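Local coordinates for phage-like element PBSX protein XepA (Bacillus subtilis, PDB 6IA5) that is of unknown function, does not seem to take part in host cell lysis, and forms a pentamer whose subunits each carry two widely separated beta domains, at residues Ile84-Asn89 and Val112-Arg117; Val179-Ala184 and Leu271-Thr276; Ala187-Ala192 and Glu258-Ile263; His200-Val205 and Ala248-Ile253. All coordinates share one frame; numbering follows the deposited sequence.

Contact 1: Ile84-Asn89 and Val112-Arg117. With ACT (acetate ion), chain B.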
loop_
_atom_site.group_PDB
_atom_site.type_symbol
_atom_site.label_atom_id
_atom_site.label_comp_id
_atom_site.label_asym_id
_atom_site.label_seq_id
_atom_site.Cartn_x
_atom_site.Cartn_y
_atom_site.Cartn_z
ATOM N N ILE E 84 30.955 -6.433 -11.119
ATOM C CA ILE E 84 30.951 -5.049 -10.683
ATOM C C ILE E 84 31.580 -5.038 -9.302
ATOM O O ILE E 84 31.127 -5.760 -8.411
ATOM C CB ILE E 84 29.531 -4.431 -10.653
ATOM C CG1 ILE E 84 28.866 -4.462 -12.035
ATOM C CG2 ILE E 84 29.594 -3.012 -10.088
ATOM C CD1 ILE E 84 27.464 -3.816 -12.056
ATOM N N GLU E 85 32.611 -4.204 -9.127
ATOM C CA GLU E 85 33.387 -4.286 -7.898
ATOM C C GLU E 85 33.609 -2.897 -7.313
ATOM O O GLU E 85 33.549 -1.894 -8.024
ATOM C CB GLU E 85 34.714 -4.985 -8.200
ATOM C CG GLU E 85 34.501 -6.290 -8.944
ATOM C CD GLU E 85 35.713 -7.195 -8.992
ATOM O OE1 GLU E 85 36.758 -6.733 -9.514
ATOM O OE2 GLU E 85 35.625 -8.319 -8.487
ATOM N N GLU E 86 33.900 -2.867 -6.012
ATOM C CA GLU E 86 34.048 -1.619 -5.289
ATOM C C GLU E 86 35.284 -1.683 -4.392
ATOM O O GLU E 86 35.718 -2.768 -3.981
ATOM C CB GLU E 86 32.815 -1.393 -4.420
ATOM C CG GLU E 86 31.549 -1.118 -5.221
ATOM C CD GLU E 86 30.381 -0.768 -4.316
ATOM O OE1 GLU E 86 30.480 0.293 -3.609
ATOM O OE2 GLU E 86 29.410 -1.581 -4.286
ATOM N N SER E 87 35.827 -0.502 -4.078
ATOM C CA SER E 87 37.015 -0.407 -3.254
ATOM C C SER E 87 37.028 0.936 -2.536
ATOM O O SER E 87 36.715 1.953 -3.147
ATOM C CB SER E 87 38.250 -0.530 -4.127
ATOM O OG SER E 87 39.435 -0.317 -3.355
ATOM N N ASP E 88 37.448 0.936 -1.258
ATOM C CA ASP E 88 37.653 2.185 -0.544
ATOM C C ASP E 88 39.051 2.745 -0.756
ATOM O O ASP E 88 39.267 3.927 -0.504
ATOM C CB ASP E 88 37.224 2.086 0.918
ATOM C CG ASP E 88 35.793 2.590 1.080
ATOM O OD1 ASP E 88 35.454 3.628 0.417
ATOM O OD2 ASP E 88 35.025 1.927 1.806
ATOM N N ASN E 89 39.995 1.928 -1.253
ATOM C CA ASN E 89 41.357 2.435 -1.402
ATOM C C ASN E 89 41.861 2.354 -2.840
ATOM O O ASN E 89 43.015 2.674 -3.093
ATOM C CB ASN E 89 42.337 1.736 -0.455
ATOM C CG ASN E 89 42.352 0.234 -0.632
ATOM O OD1 ASN E 89 41.969 -0.278 -1.677
ATOM N ND2 ASN E 89 42.774 -0.489 0.395
ATOM N N VAL E 112 23.377 -1.174 -9.707
ATOM C CA VAL E 112 24.048 -1.436 -8.452
ATOM C C VAL E 112 24.280 -0.098 -7.760
ATOM O O VAL E 112 24.909 0.789 -8.338
ATOM C CB VAL E 112 25.377 -2.174 -8.705
ATOM C CG1 VAL E 112 26.266 -2.212 -7.458
ATOM C CG2 VAL E 112 25.135 -3.569 -9.267
ATOM N N TYR E 113 23.738 0.043 -6.543
ATOM C CA TYR E 113 23.876 1.262 -5.760
ATOM C C TYR E 113 25.178 1.144 -4.978
ATOM O O TYR E 113 25.377 0.155 -4.273
ATOM C CB TYR E 113 22.637 1.497 -4.888
ATOM C CG TYR E 113 21.449 1.942 -5.704
ATOM C CD1 TYR E 113 20.742 1.032 -6.485
ATOM C CD2 TYR E 113 21.086 3.284 -5.774
ATOM C CE1 TYR E 113 19.663 1.429 -7.275
ATOM C CE2 TYR E 113 20.012 3.697 -6.558
ATOM C CZ TYR E 113 19.300 2.767 -7.299
ATOM O OH TYR E 113 18.262 3.173 -8.080
ATOM N N LEU E 114 26.055 2.146 -5.132
ATOM C CA LEU E 114 27.431 2.031 -4.688
ATOM C C LEU E 114 27.559 2.530 -3.250
ATOM O O LEU E 114 26.787 3.397 -2.819
ATOM C CB LEU E 114 28.287 2.872 -5.636
ATOM C CG LEU E 114 28.297 2.374 -7.084
ATOM C CD1 LEU E 114 28.980 3.400 -7.972
ATOM C CD2 LEU E 114 28.981 0.997 -7.187
ATOM N N SER E 115 28.571 2.020 -2.535
ATOM C CA SER E 115 28.821 2.518 -1.186
ATOM C C SER E 115 30.279 2.902 -0.942
ATOM O O SER E 115 30.523 3.864 -0.226
ATOM C CB SER E 115 28.289 1.607 -0.117
ATOM O OG SER E 115 28.456 0.269 -0.512
ATOM N N LYS E 116 31.239 2.195 -1.555
ATOM C CA LYS E 116 32.636 2.540 -1.341
ATOM C C LYS E 116 33.012 3.657 -2.308
ATOM O O LYS E 116 32.223 4.016 -3.176
ATOM C CB LYS E 116 33.510 1.299 -1.543
ATOM C CG LYS E 116 33.074 0.106 -0.713
ATOM C CD LYS E 116 34.073 -1.008 -0.690
ATOM C CE LYS E 116 33.586 -2.116 0.227
ATOM N NZ LYS E 116 34.502 -3.282 0.188
ATOM N N ARG E 117 34.248 4.148 -2.200
ATOM C CA ARG E 117 34.652 5.319 -2.953
ATOM C C ARG E 117 34.818 5.036 -4.455
ATOM O O ARG E 117 34.502 5.895 -5.276
ATOM C CB ARG E 117 35.894 5.943 -2.322
ATOM C CG ARG E 117 36.361 7.177 -3.075
ATOM C CD ARG E 117 37.399 7.935 -2.281
ATOM N NE ARG E 117 37.863 8.980 -3.171
ATOM C CZ ARG E 117 38.760 9.901 -2.843
ATOM N NH1 ARG E 117 39.337 9.879 -1.659
ATOM N NH2 ARG E 117 39.086 10.838 -3.713
HETATM C C ACT B . 38.238 -2.196 0.628
HETATM O O ACT B . 39.194 -1.447 0.292
HETATM O OXT ACT B . 37.097 -1.725 0.692
HETATM C CH3 ACT B . 38.385 -3.665 0.983
HETATM O O HOH W 1 31.869 2.091 -5.288
HETATM O O HOH W 2 27.380 -1.008 -2.782
#
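Glu-86 OE1 is gripped by two successive backbone amides. Ser-115 N donates to Glu-86 OE1 at 2.8 Å, on the syn side of the carboxylate, and Lys-116 N meets the same OE1 almost end-on at 2.9 Å; both bonds are nearly straight (167°). CG stands anti to the carbonyl carbon (chi1 -68°) and the chain runs on extended, long enough to carry the charge across to the loop. Leu-114 CD2 packs against the acid's stem, 3.6 Å from Glu-86 CD. Glu-86 OE2 accepts from a water at 2.6 Å, which also bonds Tyr-113 O and Ser-115 OG; Thr-96 OG1 is a second partner of OE2, so this buried acid is held at both oxygens.

Farther along, Arg-117 N donates to Asp-88 OD1 at 2.9 Å, from above the carboxylate plane, and Leu-106 N of a neighbouring subunit binds the same oxygen. The Lys-116 chain passes Asp-88 at about a right angle. Lys-116 NZ bonds Thr-94 OG1 and also OXT of an acetate, probably a crystallisation additive. Ser-87 OG accepts from Asn-89 N, an ST turn just where strand 80-87 ends. Ile-84 CD1 meets Val-112 CG2 at 3.6 Å. Residues 114-117 carry the chain from strand 107-113 of one antiparallel sheet to strand 118-125 of the other, a beta-arch connection between two packed sheets.

Contact 2: Val179-Ala184 and Leu271-Thr276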
loop_
_atom_site.group_PDB
_atom_site.type_symbol
_atom_site.label_atom_id
_atom_site.label_comp_id
_atom_site.label_asym_id
_atom_site.label_seq_id
_atom_site.Cartn_x
_atom_site.Cartn_y
_atom_site.Cartn_z
ATOM N N VAL E 179 1.725 -12.158 36.200
ATOM C CA VAL E 179 1.995 -12.664 37.534
ATOM C C VAL E 179 0.983 -12.055 38.496
ATOM O O VAL E 179 0.979 -10.846 38.710
ATOM C CB VAL E 179 3.445 -12.371 37.972
ATOM C CG1 VAL E 179 3.711 -12.822 39.407
ATOM C CG2 VAL E 179 4.453 -12.974 37.004
ATOM N N PHE E 180 0.123 -12.901 39.065
ATOM C CA PHE E 180 -0.813 -12.438 40.074
ATOM C C PHE E 180 -0.097 -12.418 41.422
ATOM O O PHE E 180 -0.253 -11.466 42.181
ATOM C CB PHE E 180 -2.051 -13.341 40.130
ATOM C CG PHE E 180 -2.854 -13.361 38.851
ATOM C CD1 PHE E 180 -3.856 -12.426 38.636
ATOM C CD2 PHE E 180 -2.593 -14.304 37.857
ATOM C CE1 PHE E 180 -4.600 -12.440 37.463
ATOM C CE2 PHE E 180 -3.330 -14.320 36.680
ATOM C CZ PHE E 180 -4.334 -13.390 36.486
ATOM N N HIS E 181 0.648 -13.501 41.692
ATOM C CA HIS E 181 1.417 -13.725 42.902
ATOM C C HIS E 181 2.655 -14.531 42.525
ATOM O O HIS E 181 2.595 -15.446 41.699
ATOM C CB HIS E 181 0.641 -14.565 43.925
ATOM C CG HIS E 181 -0.594 -13.926 44.463
ATOM N ND1 HIS E 181 -0.581 -13.077 45.551
ATOM C CD2 HIS E 181 -1.883 -14.011 44.073
ATOM C CE1 HIS E 181 -1.799 -12.667 45.823
ATOM N NE2 HIS E 181 -2.625 -13.234 44.925
ATOM N N GLU E 182 3.783 -14.203 43.162
ATOM C CA GLU E 182 4.982 -15.013 43.048
ATOM C C GLU E 182 5.528 -15.292 44.443
ATOM O O GLU E 182 5.946 -14.372 45.138
ATOM C CB GLU E 182 6.008 -14.242 42.231
ATOM C CG GLU E 182 7.327 -14.958 42.084
ATOM C CD GLU E 182 8.080 -14.463 40.873
ATOM O OE1 GLU E 182 8.472 -13.275 40.815
ATOM O OE2 GLU E 182 8.196 -15.268 39.958
ATOM N N ASN E 183 5.482 -16.560 44.854
ATOM C CA ASN E 183 6.010 -16.977 46.145
ATOM C C ASN E 183 5.378 -16.174 47.282
ATOM O O ASN E 183 6.073 -15.744 48.201
ATOM C CB ASN E 183 7.534 -16.881 46.173
ATOM C CG ASN E 183 8.175 -17.773 45.141
ATOM O OD1 ASN E 183 7.772 -18.919 44.976
ATOM N ND2 ASN E 183 9.153 -17.238 44.432
ATOM N N ALA E 184 4.058 -15.979 47.222
ATOM C CA ALA E 184 3.358 -15.247 48.263
ATOM C C ALA E 184 3.444 -16.025 49.573
ATOM O O ALA E 184 3.326 -17.251 49.572
ATOM C CB ALA E 184 1.928 -15.013 47.855
ATOM N N LEU E 271 3.027 -19.624 47.641
ATOM C CA LEU E 271 2.166 -19.931 46.505
ATOM C C LEU E 271 2.416 -18.918 45.394
ATOM O O LEU E 271 2.490 -17.724 45.654
ATOM C CB LEU E 271 0.701 -19.929 46.959
ATOM C CG LEU E 271 -0.292 -20.606 46.008
ATOM C CD1 LEU E 271 -0.141 -22.123 46.061
ATOM C CD2 LEU E 271 -1.725 -20.227 46.348
ATOM N N SER E 272 2.581 -19.426 44.176
ATOM C CA SER E 272 2.610 -18.592 42.988
ATOM C C SER E 272 1.297 -18.768 42.224
ATOM O O SER E 272 0.728 -19.857 42.194
ATOM C CB SER E 272 3.786 -18.945 42.114
ATOM O OG SER E 272 5.015 -18.657 42.775
ATOM N N VAL E 273 0.826 -17.678 41.618
ATOM C CA VAL E 273 -0.361 -17.674 40.779
ATOM C C VAL E 273 -0.038 -16.859 39.535
ATOM O O VAL E 273 0.169 -15.650 39.615
ATOM C CB VAL E 273 -1.595 -17.114 41.515
ATOM C CG1 VAL E 273 -2.828 -17.222 40.618
ATOM C CG2 VAL E 273 -1.851 -17.818 42.849
ATOM N N LYS E 274 0.032 -17.547 38.397
ATOM C CA LYS E 274 0.453 -16.906 37.163
ATOM C C LYS E 274 -0.407 -17.442 36.033
ATOM O O LYS E 274 -0.847 -18.590 36.093
ATOM C CB LYS E 274 1.918 -17.240 36.861
ATOM C CG LYS E 274 2.882 -16.786 37.942
ATOM C CD LYS E 274 4.324 -16.854 37.522
ATOM C CE LYS E 274 5.251 -16.481 38.663
ATOM N NZ LYS E 274 6.657 -16.718 38.256
ATOM N N GLY E 275 -0.597 -16.623 34.993
ATOM C CA GLY E 275 -1.428 -17.065 33.887
ATOM C C GLY E 275 -0.985 -16.535 32.532
ATOM O O GLY E 275 -0.042 -15.748 32.438
ATOM N N THR E 276 -1.703 -16.985 31.499
ATOM C CA THR E 276 -1.543 -16.553 30.131
ATOM C C THR E 276 -2.908 -16.129 29.600
ATOM O O THR E 276 -3.861 -16.920 29.648
ATOM C CB THR E 276 -0.971 -17.690 29.274
ATOM O OG1 THR E 276 0.290 -18.071 29.838
ATOM C CG2 THR E 276 -0.803 -17.303 27.819
HETATM O O HOH W 3 5.335 -21.138 43.900
#
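The Phe-180 ring turns its edge to strand 271-276, within an antiparallel pairing of the C-terminal domain that two beta bulges interrupt. Val-273 O, Lys-274 CA and Gly-275 N all lie near the ring plane, with Phe-180 CE2 4.0 Å from Gly-275 N. Having no side chain, Gly-275 lets this edge come close. Phe-178 makes an edge-to-face pair with the same ring, and Met-261 packs against it. The His-181 ring lies beside Val-273, both side chains pointing the same way, and meets CG2 obliquely through CD2.

In the classic bulge, Phe-180 N and His-181 N share Val-273 O at 2.8 and 3.0 Å, the first nearly along the C=O bond, the second in the carbonyl plane on a lone pair. In the G1 bulge, Asn-183 and Ala-184 both face Leu-271. Asn-183 takes the positive phi of this motif (55°), which asparagine tolerates well, and its N bonds Ser-272 OG at 3.0 Å, while Ala-184 N donates to Leu-271 O.

The Val-179 methyls line the extended chain of Lys-274, with CG2 3.9 Å from CD. That chain delivers Lys-274 NZ to Glu-182 OE2 in a 2.7 Å salt bridge, the nitrogen standing 36° above the carboxylate plane.

Contact 3: Ala187-Ala192 and Glu258-Ile263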
loop_
_atom_site.group_PDB
_atom_site.type_symbol
_atom_site.label_atom_id
_atom_site.label_comp_id
_atom_site.label_asym_id
_atom_site.label_seq_id
_atom_site.Cartn_x
_atom_site.Cartn_y
_atom_site.Cartn_z
ATOM N N ALA E 187 -1.733 -13.695 52.826
ATOM C CA ALA E 187 -2.948 -13.367 52.091
ATOM C C ALA E 187 -2.818 -11.980 51.478
ATOM O O ALA E 187 -2.323 -11.063 52.123
ATOM C CB ALA E 187 -4.133 -13.424 53.016
ATOM N N SER E 188 -3.251 -11.843 50.223
ATOM C CA SER E 188 -3.429 -10.544 49.599
ATOM C C SER E 188 -4.109 -10.715 48.247
ATOM O O SER E 188 -4.210 -11.826 47.743
ATOM C CB SER E 188 -2.135 -9.759 49.484
ATOM O OG SER E 188 -1.383 -10.121 48.339
ATOM N N GLU E 189 -4.539 -9.594 47.667
ATOM C CA GLU E 189 -5.172 -9.619 46.367
ATOM C C GLU E 189 -4.155 -9.924 45.274
ATOM O O GLU E 189 -4.510 -10.563 44.284
ATOM C CB GLU E 189 -5.902 -8.311 46.105
ATOM C CG GLU E 189 -7.182 -8.253 46.889
ATOM C CD GLU E 189 -8.066 -7.072 46.569
ATOM O OE1 GLU E 189 -9.019 -6.841 47.330
ATOM O OE2 GLU E 189 -7.792 -6.402 45.560
ATOM N N GLY E 190 -2.909 -9.479 45.464
ATOM C CA GLY E 190 -1.879 -9.627 44.447
ATOM C C GLY E 190 -2.103 -8.628 43.313
ATOM O O GLY E 190 -2.909 -7.724 43.459
ATOM N N ALA E 191 -1.408 -8.808 42.182
ATOM C CA ALA E 191 -1.520 -7.881 41.071
ATOM C C ALA E 191 -2.766 -8.194 40.227
ATOM O O ALA E 191 -3.171 -9.350 40.098
ATOM C CB ALA E 191 -0.261 -7.938 40.240
ATOM N N ALA E 192 -3.342 -7.139 39.638
ATOM C CA ALA E 192 -4.555 -7.196 38.839
ATOM C C ALA E 192 -4.188 -7.230 37.364
ATOM O O ALA E 192 -3.520 -6.331 36.865
ATOM C CB ALA E 192 -5.433 -6.009 39.143
ATOM N N GLU E 258 -10.435 -5.999 34.640
ATOM C CA GLU E 258 -9.297 -6.579 35.334
ATOM C C GLU E 258 -9.675 -7.931 35.925
ATOM O O GLU E 258 -10.846 -8.170 36.234
ATOM C CB GLU E 258 -8.861 -5.700 36.507
ATOM C CG GLU E 258 -8.444 -4.312 36.081
ATOM C CD GLU E 258 -7.989 -3.443 37.234
ATOM O OE1 GLU E 258 -8.848 -2.988 38.014
ATOM O OE2 GLU E 258 -6.777 -3.256 37.361
ATOM N N ILE E 259 -8.653 -8.766 36.136
ATOM C CA ILE E 259 -8.833 -10.062 36.781
ATOM C C ILE E 259 -7.897 -10.123 37.982
ATOM O O ILE E 259 -6.719 -9.778 37.885
ATOM C CB ILE E 259 -8.574 -11.223 35.788
ATOM C CG1 ILE E 259 -9.496 -11.173 34.561
ATOM C CG2 ILE E 259 -8.630 -12.571 36.507
ATOM C CD1 ILE E 259 -10.974 -11.240 34.875
ATOM N N ILE E 260 -8.440 -10.555 39.116
ATOM C CA ILE E 260 -7.656 -10.658 40.335
ATOM C C ILE E 260 -7.804 -12.088 40.858
ATOM O O ILE E 260 -8.912 -12.631 40.913
ATOM C CB ILE E 260 -8.149 -9.616 41.357
ATOM C CG1 ILE E 260 -7.825 -8.190 40.889
ATOM C CG2 ILE E 260 -7.564 -9.898 42.725
ATOM C CD1 ILE E 260 -8.544 -7.100 41.663
ATOM N N MET E 261 -6.668 -12.679 41.238
ATOM C CA MET E 261 -6.641 -13.993 41.857
ATOM C C MET E 261 -6.158 -13.810 43.288
ATOM O O MET E 261 -4.955 -13.775 43.532
ATOM C CB MET E 261 -5.660 -14.889 41.095
ATOM C CG MET E 261 -6.085 -15.112 39.640
ATOM S SD MET E 261 -7.411 -16.338 39.627
ATOM C CE MET E 261 -8.574 -15.580 38.486
ATOM N N GLU E 262 -7.103 -13.689 44.225
ATOM C CA GLU E 262 -6.775 -13.279 45.577
ATOM C C GLU E 262 -6.427 -14.503 46.421
ATOM O O GLU E 262 -7.189 -15.478 46.481
ATOM C CB GLU E 262 -7.954 -12.511 46.186
ATOM C CG GLU E 262 -7.838 -12.286 47.682
ATOM C CD GLU E 262 -8.936 -11.421 48.291
ATOM O OE1 GLU E 262 -9.960 -11.187 47.627
ATOM O OE2 GLU E 262 -8.765 -10.946 49.415
ATOM N N ILE E 263 -5.278 -14.438 47.109
ATOM C CA ILE E 263 -5.009 -15.429 48.131
ATOM C C ILE E 263 -5.745 -15.005 49.400
ATOM O O ILE E 263 -5.393 -13.997 50.005
ATOM C CB ILE E 263 -3.498 -15.639 48.339
ATOM C CG1 ILE E 263 -2.836 -16.165 47.063
ATOM C CG2 ILE E 263 -3.259 -16.581 49.508
ATOM C CD1 ILE E 263 -1.334 -16.154 47.083
HETATM O O HOH W 4 -4.328 -11.256 41.881
#
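Ile-260 and Ala-192 make the close apolar packing here, whereas at the exposed loop residues Ser-188 and Gly-190 the contact is made by backbone and water. The small Ala-192 methyl fits against the branched isoleucine, Ile-260 CG1 lying 3.7 Å from Ala-192 CB. The Ile-260 CG2 methyl rests on a carbonyl, 3.5 Å from Glu-189 O.

Two glutamates cross obliquely beside this patch, carboxylate planes 59° apart. Glu-189 CG passes 3.9 Å from Glu-262 CD, whereas the like-charged Glu-189 OE1 and Glu-262 OE1 stay 4.5 Å apart. Outside partners should ease their repulsion: Lys-225 forms a salt bridge with Glu-189, and Trp-217 NE1 donates to Glu-262.

On the looser side the loop swings off the strand at Gly-190, whose positive phi (75°) suits glycine. A water takes the place of direct backbone pairing there, accepting from Met-261 N at 2.8 Å and lying 2.9 Å from Ala-191 O. Direct pairing survives at the other end, where Ile-263 N donates to Ser-188 O at 2.9 Å and Ser-188 N returns a weak bond to Ile-263 O. The whole is a single antiparallel bridge followed by a loop that reaches the edge of strand 258-267 through a water, ahead of the short strand 193-194.

Contact 4: His200-Val205 and Ala248-Ile253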
loop_
_atom_site.group_PDB
_atom_site.type_symbol
_atom_site.label_atom_id
_atom_site.label_comp_id
_atom_site.label_asym_id
_atom_site.label_seq_id
_atom_site.Cartn_x
_atom_site.Cartn_y
_atom_site.Cartn_z
ATOM N N HIS E 200 -9.600 -14.819 26.822
ATOM C CA HIS E 200 -9.424 -16.094 27.492
ATOM C C HIS E 200 -8.204 -16.015 28.411
ATOM O O HIS E 200 -7.220 -15.366 28.077
ATOM C CB HIS E 200 -9.346 -17.227 26.453
ATOM C CG HIS E 200 -9.338 -18.587 27.069
ATOM N ND1 HIS E 200 -10.516 -19.227 27.480
ATOM C CD2 HIS E 200 -8.318 -19.429 27.371
ATOM C CE1 HIS E 200 -10.219 -20.404 27.988
ATOM N NE2 HIS E 200 -8.867 -20.553 27.943
ATOM N N LEU E 201 -8.273 -16.684 29.564
ATOM C CA LEU E 201 -7.173 -16.677 30.516
ATOM C C LEU E 201 -7.008 -18.073 31.102
ATOM O O LEU E 201 -7.984 -18.707 31.508
ATOM C CB LEU E 201 -7.493 -15.653 31.616
ATOM C CG LEU E 201 -6.583 -15.666 32.846
ATOM C CD1 LEU E 201 -5.182 -15.131 32.523
ATOM C CD2 LEU E 201 -7.243 -14.912 33.998
ATOM N N LEU E 202 -5.758 -18.553 31.133
ATOM C CA LEU E 202 -5.424 -19.794 31.823
ATOM C C LEU E 202 -4.536 -19.439 33.015
ATOM O O LEU E 202 -3.526 -18.767 32.832
ATOM C CB LEU E 202 -4.702 -20.742 30.858
ATOM C CG LEU E 202 -4.359 -22.099 31.482
ATOM C CD1 LEU E 202 -5.616 -22.926 31.710
ATOM C CD2 LEU E 202 -3.352 -22.870 30.653
ATOM N N VAL E 203 -4.942 -19.860 34.216
ATOM C CA VAL E 203 -4.252 -19.502 35.449
ATOM C C VAL E 203 -3.730 -20.774 36.107
ATOM O O VAL E 203 -4.507 -21.690 36.372
ATOM C CB VAL E 203 -5.157 -18.758 36.451
ATOM C CG1 VAL E 203 -4.408 -18.464 37.755
ATOM C CG2 VAL E 203 -5.739 -17.472 35.901
ATOM N N GLU E 204 -2.427 -20.786 36.412
ATOM C CA GLU E 204 -1.810 -21.880 37.145
ATOM C C GLU E 204 -1.572 -21.470 38.598
ATOM O O GLU E 204 -1.098 -20.373 38.875
ATOM C CB GLU E 204 -0.489 -22.294 36.483
ATOM C CG GLU E 204 -0.070 -23.689 36.929
ATOM C CD GLU E 204 1.298 -24.185 36.498
ATOM O OE1 GLU E 204 1.857 -23.596 35.533
ATOM O OE2 GLU E 204 1.794 -25.160 37.129
ATOM N N VAL E 205 -1.907 -22.377 39.522
ATOM C CA VAL E 205 -1.720 -22.218 40.960
ATOM C C VAL E 205 -0.733 -23.304 41.393
ATOM O O VAL E 205 -0.967 -24.490 41.157
ATOM C CB VAL E 205 -3.058 -22.361 41.716
ATOM C CG1 VAL E 205 -2.868 -22.224 43.231
ATOM C CG2 VAL E 205 -4.117 -21.384 41.193
ATOM N N ALA E 248 -4.627 -25.852 37.029
ATOM C CA ALA E 248 -4.815 -24.707 36.160
ATOM C C ALA E 248 -6.311 -24.536 35.892
ATOM O O ALA E 248 -7.030 -25.519 35.731
ATOM C CB ALA E 248 -4.045 -24.887 34.875
ATOM N N TRP E 249 -6.730 -23.275 35.793
ATOM C CA TRP E 249 -8.123 -22.888 35.673
ATOM C C TRP E 249 -8.268 -21.998 34.446
ATOM O O TRP E 249 -7.500 -21.051 34.296
ATOM C CB TRP E 249 -8.549 -22.148 36.940
ATOM C CG TRP E 249 -8.586 -23.010 38.168
ATOM C CD1 TRP E 249 -7.554 -23.308 39.025
ATOM C CD2 TRP E 249 -9.751 -23.686 38.681
ATOM N NE1 TRP E 249 -8.004 -24.122 40.034
ATOM C CE2 TRP E 249 -9.347 -24.368 39.853
ATOM C CE3 TRP E 249 -11.089 -23.768 38.267
ATOM C CZ2 TRP E 249 -10.247 -25.110 40.618
ATOM C CZ3 TRP E 249 -11.971 -24.511 39.019
ATOM C CH2 TRP E 249 -11.551 -25.172 40.183
ATOM N N ALA E 250 -9.267 -22.301 33.606
ATOM C CA ALA E 250 -9.544 -21.563 32.388
ATOM C C ALA E 250 -10.718 -20.618 32.619
ATOM O O ALA E 250 -11.742 -21.037 33.156
ATOM C CB ALA E 250 -9.818 -22.529 31.250
ATOM N N PHE E 251 -10.569 -19.351 32.185
ATOM C CA PHE E 251 -11.610 -18.346 32.372
ATOM C C PHE E 251 -11.930 -17.661 31.049
ATOM O O PHE E 251 -11.040 -17.383 30.246
ATOM C CB PHE E 251 -11.145 -17.233 33.316
ATOM C CG PHE E 251 -10.784 -17.699 34.700
ATOM C CD1 PHE E 251 -9.526 -18.211 34.982
ATOM C CD2 PHE E 251 -11.727 -17.645 35.721
ATOM C CE1 PHE E 251 -9.207 -18.644 36.262
ATOM C CE2 PHE E 251 -11.413 -18.089 36.996
ATOM C CZ PHE E 251 -10.156 -18.578 37.264
ATOM N N ASP E 252 -13.214 -17.370 30.861
ATOM C CA ASP E 252 -13.688 -16.479 29.821
ATOM C C ASP E 252 -13.725 -15.074 30.414
ATOM O O ASP E 252 -14.502 -14.819 31.331
ATOM C CB ASP E 252 -15.072 -16.920 29.330
ATOM C CG ASP E 252 -15.759 -15.951 28.369
ATOM O OD1 ASP E 252 -15.080 -15.013 27.842
ATOM O OD2 ASP E 252 -16.973 -16.147 28.128
ATOM N N ILE E 253 -12.896 -14.160 29.885
ATOM C CA ILE E 253 -12.743 -12.878 30.565
ATOM C C ILE E 253 -13.249 -11.717 29.706
ATOM O O ILE E 253 -13.039 -10.554 30.077
ATOM C CB ILE E 253 -11.282 -12.676 31.024
ATOM C CG1 ILE E 253 -10.296 -12.674 29.851
ATOM C CG2 ILE E 253 -10.912 -13.699 32.102
ATOM C CD1 ILE E 253 -8.893 -12.269 30.255
#
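Phe-251 leads the packing between two neighbouring antiparallel strands of the C-terminal beta domain. Its CB lies 3.9 Å from Leu-201 O. With CG anti to the carbonyl carbon (chi1 -61°), the ring is set alongside Leu-201, its edge toward Leu-201 O, and CD1 comes within 4.1 Å of Leu-201 CD2. One atom farther, CE1 touches Val-203 CG2 at 3.7 Å, the two side chains crossing at a slant. The far end of the ring, CZ, meets the methyl of Met-261 on strand 258-267, and Phe-216 packs edge-to-face with the ring. A large flat side chain suits this place because it spans two residues of the opposite strand and still reaches across the domain interior.

Leu-201, Val-203 and Trp-249 share this inward face. Ile-253 extends it past the strand end, its CD1 3.9 Å from Leu-201 CB. Trp-249 NE1, the polar atom of its otherwise apolar ring, is satisfied by Glu-247.

The backbones are joined by two hydrogen-bonded pairs, Leu-201 with Phe-251 and Val-203 with Trp-249. Phe-251 N to Leu-201 O is the shortest of their four bonds at 2.7 Å. Between them, Leu-202 and Ala-250 form a non-hydrogen-bonded pair.

The opposite face turns to a neighbouring subunit, whose Ser-222 bonds Glu-204 OE2. Small alanines keep it low: Leu-202 CD1 leans toward Ala-248, 4.0 Å from its CB, and the His-200 ring meets Ala-250 CB obliquely, with CE1 at 3.9 Å.

Overall arrangement
Contact 1 closes first along the chain and stands alone in the N-terminal two-sheet domain, its centre 57 to 62 Å from the others and across the chain's centre from them. The remaining three are nested: contact 4 lies within the loop closed by contact 3, which lies within that of contact 2. Their centres are only 9 to 13 Å apart in the C-terminal antiparallel beta domain. Strands 200-207 and 271-278 pair to join contacts 2 and 4, and Ile-259 of contact 3 packs on Leu-201 and Ile-253 of contact 4 in a common core. Contacts 1, 2 and 4 also touch neighbouring subunits, so both domains take part in the pentamer.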